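Local coordinates for protein glutathione peroxidase (Schistosoma mansoni, PDB 2V1M) that catalyses the reduction of hydrogen peroxide by glutathione, yielding glutathione disulfide and water, at residues K48-L53 / V96-F101; C72-G77 / K103-G108. One frame throughout, in Å; residues are numbered along the deposited sequence.

Contacts 1 and 2 belong to one thioredoxin-like domain, their centres about 18 Å apart, and except through the adjoining segments 96-101 and 103-108 they do not touch. Their segments alternate along the chain: 48-53, 72-77, 96-101, 103-108. Contact 1 packs helix 46-60 against the turn into strand 99-100 and lies in the interior, its centre about 9 Å from that of the chain. Contact 2 joins the loops that leave strands 65-71 and 99-100, about 13 Å from the chain centre. C43, the active-site residue by similarity and a cysteinesulfonic acid in this crystal, falls in sequence between strand 33-39 and helix 46-60. A lithium ion lies about 9 Å from the N107 side chain, in contact 2.

Contact 1 of 2, residues K48-L53 / V96-F101; sequences KNYRQL and VQFDMF
Y50 reaches from helix 46-60 into an apolar cluster formed by V96, F98 and M100, and its side chain touches each of them in turn. From CB the side chain projects outward from the helix, and the first contacts are made at CD1, which lies 3.7 Å from V96 CG2 and 3.9 Å from F98 CZ. Both neighbours approach the tyrosine ring obliquely, whereas CD1 itself meets F98 at the edge of the phenylalanine ring. Further out, CE1 of Y50 comes to 4.3 Å from M100 SD, a Met-aromatic approach in which the sulfur sits near the ring plane, at its edge. The phenolic OH of Y50 ends 3.8 Å from CE of M100; bends at chi2 (-65°) and chi3 (-56°) curl the methionine back, bringing CE alongside the hydroxyl. Strand 33-39, helix 46-60 and strand 65-71 form the beta-alpha-beta unit of the thioredoxin fold, and helix 83-94 leads on to strand 99-100, added at the edge of the sheet; the cluster fills the space between both helices and the short edge strand. V90 of helix 83-94 touches Y50, V96 and M100, and the ring of Y94 lies nearly parallel to that of Y50. L53, one turn after Y50, adds its CB, 3.9 Å from F98 CE1. The F98 ring is gripped from its own segment as well: with CG between the backbone N and carbonyl carbon (chi1 53°), one face turns to V96, whose CG1 stands 3.4 Å above the ring centre. I67 and A69 of strand 65-71 also touch F98.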
# COMPACT_ATOMS: atom_id res chain seq x y z
N LYS A 48 15.00 -2.30 -0.49
CA LYS A 48 14.55 -3.69 -0.60
C LYS A 48 13.03 -3.76 -0.83
O LYS A 48 12.55 -4.58 -1.62
CB LYS A 48 15.02 -4.55 0.55
CG LYS A 48 14.50 -4.29 1.92
CD LYS A 48 15.30 -5.21 2.86
CE LYS A 48 14.98 -4.89 4.29
NZ LYS A 48 15.75 -5.77 5.21
N ASN A 49 12.29 -2.89 -0.13
CA ASN A 49 10.82 -2.91 -0.33
C ASN A 49 10.46 -2.50 -1.75
O ASN A 49 9.67 -3.19 -2.42
CB ASN A 49 10.09 -2.03 0.69
CG ASN A 49 9.87 -2.76 1.98
OD1 ASN A 49 8.86 -3.46 2.15
ND2 ASN A 49 10.81 -2.61 2.91
N TYR A 50 10.98 -1.35 -2.23
CA TYR A 50 10.62 -0.93 -3.59
C TYR A 50 11.09 -1.93 -4.65
O TYR A 50 10.37 -2.21 -5.60
CB TYR A 50 11.21 0.45 -3.88
CG TYR A 50 10.26 1.57 -3.47
CD1 TYR A 50 9.17 1.96 -4.28
CD2 TYR A 50 10.46 2.24 -2.25
CE1 TYR A 50 8.32 2.97 -3.86
CE2 TYR A 50 9.58 3.25 -1.82
CZ TYR A 50 8.51 3.62 -2.63
OH TYR A 50 7.68 4.59 -2.18
N ARG A 51 12.30 -2.49 -4.50
CA ARG A 51 12.79 -3.45 -5.50
C ARG A 51 11.87 -4.66 -5.54
O ARG A 51 11.46 -5.12 -6.62
CB ARG A 51 14.23 -3.90 -5.20
CG ARG A 51 15.30 -2.86 -5.32
CD ARG A 51 15.79 -2.63 -6.71
NE ARG A 51 16.87 -1.65 -6.68
CZ ARG A 51 17.08 -0.71 -7.57
NH1 ARG A 51 16.30 -0.63 -8.67
NH2 ARG A 51 18.08 0.14 -7.34
N GLN A 52 11.55 -5.22 -4.37
CA GLN A 52 10.72 -6.43 -4.37
C GLN A 52 9.30 -6.10 -4.86
O GLN A 52 8.70 -6.93 -5.55
CB GLN A 52 10.67 -7.06 -3.00
CG GLN A 52 12.03 -7.66 -2.60
CD GLN A 52 11.97 -8.52 -1.36
OE1 GLN A 52 10.91 -8.81 -0.81
NE2 GLN A 52 13.13 -8.98 -0.92
N LEU A 53 8.74 -4.96 -4.44
CA LEU A 53 7.40 -4.60 -4.93
C LEU A 53 7.36 -4.47 -6.45
O LEU A 53 6.40 -4.88 -7.10
CB LEU A 53 6.87 -3.34 -4.24
CG LEU A 53 6.59 -3.52 -2.75
CD1 LEU A 53 6.40 -2.12 -2.12
CD2 LEU A 53 5.30 -4.35 -2.54
N VAL A 96 9.42 2.11 -10.78
CA VAL A 96 8.11 1.74 -10.27
C VAL A 96 7.03 1.87 -11.35
O VAL A 96 6.84 2.96 -11.93
CB VAL A 96 7.74 2.65 -9.09
CG1 VAL A 96 6.27 2.50 -8.71
CG2 VAL A 96 8.64 2.33 -7.89
N GLN A 97 6.30 0.77 -11.55
CA GLN A 97 5.16 0.75 -12.49
C GLN A 97 3.84 0.57 -11.80
O GLN A 97 2.79 0.68 -12.46
CB GLN A 97 5.36 -0.34 -13.54
CG GLN A 97 6.51 -0.07 -14.47
CD GLN A 97 6.71 -1.24 -15.38
OE1 GLN A 97 7.00 -2.35 -14.93
NE2 GLN A 97 6.47 -1.05 -16.68
N PHE A 98 3.83 0.25 -10.50
CA PHE A 98 2.61 0.13 -9.74
C PHE A 98 2.10 1.54 -9.34
O PHE A 98 2.68 2.57 -9.75
CB PHE A 98 2.78 -0.80 -8.54
CG PHE A 98 3.95 -0.47 -7.63
CD1 PHE A 98 5.22 -1.05 -7.84
CD2 PHE A 98 3.80 0.45 -6.58
CE1 PHE A 98 6.29 -0.72 -7.01
CE2 PHE A 98 4.88 0.78 -5.77
CZ PHE A 98 6.14 0.21 -5.99
N ASP A 99 0.98 1.60 -8.62
CA ASP A 99 0.28 2.86 -8.41
C ASP A 99 0.82 3.58 -7.18
O ASP A 99 0.81 3.05 -6.07
CB ASP A 99 -1.22 2.60 -8.32
CG ASP A 99 -1.81 2.15 -9.65
OD1 ASP A 99 -1.23 2.46 -10.71
OD2 ASP A 99 -2.89 1.52 -9.61
N MET A 100 1.23 4.83 -7.39
CA MET A 100 1.73 5.74 -6.38
C MET A 100 0.69 6.79 -6.05
O MET A 100 0.00 7.33 -6.94
CB MET A 100 2.99 6.46 -6.89
CG MET A 100 4.22 5.56 -7.16
SD MET A 100 4.90 4.76 -5.68
CE MET A 100 5.25 6.16 -4.63
N PHE A 101 0.63 7.13 -4.76
CA PHE A 101 -0.35 8.10 -4.25
C PHE A 101 0.31 9.31 -3.62
O PHE A 101 1.51 9.34 -3.35
CB PHE A 101 -1.34 7.39 -3.31
CG PHE A 101 -2.18 6.38 -4.08
CD1 PHE A 101 -3.37 6.77 -4.68
CD2 PHE A 101 -1.68 5.08 -4.34
CE1 PHE A 101 -4.12 5.87 -5.47
CE2 PHE A 101 -2.39 4.21 -5.13
CZ PHE A 101 -3.61 4.60 -5.72

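Contact 2 of 2, residues C72-G77 / K103-G108; sequences CNQFGG and KIKVNG
Q74 holds the backbone of 103-108 through three hydrogen bonds from its side-chain amide. OE1 accepts from V106 N at 2.8 Å and from N107 N at 3.0 Å; the N107 donor lies on a lone pair in the carbonyl plane, while that of V106 stands 36° out of it. NE2 donates to N107 O at 3.1 Å in a nearly straight bond (168°), with the acceptor in the plane of the amide. Bonds to both its oxygen and its nitrogen fix the rotation of the glutamine amide. Within 72-77, Q74 N donates to C72 SG over a long 3.6 Å. Water extends the polar link: one molecule accepts from N73 N and donates to I104 O, and K103, in one of its two conformers, donates from NZ to a second water and to the carbonyls of E79 and W81. N73 OD1 takes the amide of E79. C72 CA lies 3.4 Å from I104 O in a CA-H...O contact. Among the van der Waals contacts, the side chains of K105 and Q74 cross at about a right angle, with CB and CG of K105 against the amide carbon CD of Q74. The F75 ring offers its edge to V106 CG2, 3.7 Å from CE2, and to N107 ND2, 3.6 Å from CZ, with the N107 amide turned 87° from the ring; N107 OD1 is held by I130 N and K119 NZ. Both loops follow neighbouring parallel strands, 65-71 and 99-100; F75 and V106 touch N38 of strand 33-39, and I104 and V106 pack on Y115 of helix 113-121.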
# COMPACT_ATOMS: atom_id res chain seq x y z
N CYS A 72 4.06 8.45 3.45
CA CYS A 72 3.64 8.91 4.78
C CYS A 72 4.88 9.35 5.53
O CYS A 72 5.88 8.63 5.57
CB CYS A 72 2.94 7.73 5.53
SG CYS A 72 2.52 8.13 7.24
N ASN A 73 4.80 10.56 6.13
CA ASN A 73 5.92 11.16 6.84
C ASN A 73 5.77 11.08 8.38
O ASN A 73 6.36 11.91 9.08
CB ASN A 73 6.13 12.62 6.40
CG ASN A 73 7.50 13.14 6.81
OD1 ASN A 73 8.49 12.41 6.80
ND2 ASN A 73 7.58 14.41 7.17
N GLN A 74 4.99 10.11 8.89
CA GLN A 74 4.79 10.00 10.33
C GLN A 74 5.88 9.23 11.05
O GLN A 74 5.83 9.17 12.29
CB GLN A 74 3.42 9.40 10.64
CG GLN A 74 2.31 10.35 10.29
CD GLN A 74 0.96 9.79 10.69
OE1 GLN A 74 0.53 8.74 10.19
NE2 GLN A 74 0.29 10.47 11.64
N PHE A 75 6.85 8.63 10.34
CA PHE A 75 7.80 7.71 10.95
C PHE A 75 9.23 8.22 10.74
O PHE A 75 9.83 7.98 9.70
CB PHE A 75 7.59 6.29 10.39
CG PHE A 75 6.16 5.81 10.57
CD1 PHE A 75 5.68 5.49 11.85
CD2 PHE A 75 5.30 5.78 9.49
CE1 PHE A 75 4.36 5.09 12.01
CE2 PHE A 75 3.98 5.36 9.66
CZ PHE A 75 3.51 5.01 10.93
N GLY A 76 9.72 8.89 11.76
CA GLY A 76 11.10 9.35 11.73
C GLY A 76 11.39 10.44 10.71
O GLY A 76 12.55 10.66 10.35
N GLY A 77 10.36 11.13 10.25
CA GLY A 77 10.53 12.16 9.21
C GLY A 77 11.20 11.57 7.96
O GLY A 77 11.98 12.26 7.27
N LYS A 103 0.88 11.91 -0.43
CA LYS A 103 1.21 11.66 0.97
C LYS A 103 -0.03 11.79 1.86
O LYS A 103 -0.89 12.69 1.67
CB LYS A 103 2.35 12.61 1.36
CG LYS A 103 2.96 12.39 2.74
CD LYS A 103 3.89 13.52 3.15
CE LYS A 103 5.06 13.66 2.17
NZ LYS A 103 6.04 14.69 2.65
N ILE A 104 -0.14 10.88 2.83
CA ILE A 104 -1.22 10.82 3.79
C ILE A 104 -0.65 10.53 5.17
O ILE A 104 0.54 10.20 5.35
CB ILE A 104 -2.23 9.73 3.42
CG1 ILE A 104 -1.58 8.34 3.38
CG2 ILE A 104 -2.97 10.10 2.11
CD1 ILE A 104 -2.58 7.17 3.41
N LYS A 105 -1.54 10.60 6.15
CA LYS A 105 -1.27 10.04 7.50
C LYS A 105 -1.98 8.67 7.57
O LYS A 105 -3.05 8.45 6.97
CB LYS A 105 -1.78 10.97 8.58
CG LYS A 105 -0.90 12.23 8.65
CD LYS A 105 -1.49 13.26 9.62
CE LYS A 105 -0.51 14.41 9.75
NZ LYS A 105 -0.91 15.34 10.84
N VAL A 106 -1.35 7.78 8.33
CA VAL A 106 -1.89 6.43 8.59
C VAL A 106 -2.32 6.20 10.04
O VAL A 106 -3.08 5.27 10.30
CB VAL A 106 -0.91 5.32 8.13
CG1 VAL A 106 -0.56 5.49 6.65
CG2 VAL A 106 0.36 5.30 9.00
N ASN A 107 -1.83 7.05 10.95
CA ASN A 107 -2.18 7.01 12.37
C ASN A 107 -2.78 8.33 12.82
O ASN A 107 -2.54 9.37 12.23
CB ASN A 107 -0.98 6.67 13.25
CG ASN A 107 -0.49 5.25 13.10
OD1 ASN A 107 -1.26 4.31 12.85
ND2 ASN A 107 0.79 5.08 13.27
N GLY A 108 -3.55 8.25 13.91
CA GLY A 108 -4.18 9.41 14.49
C GLY A 108 -5.47 9.79 13.83
O GLY A 108 -5.93 9.15 12.89
O HOH W 1 2.42 12.01 6.39
O HOH W 2 5.53 16.11 5.14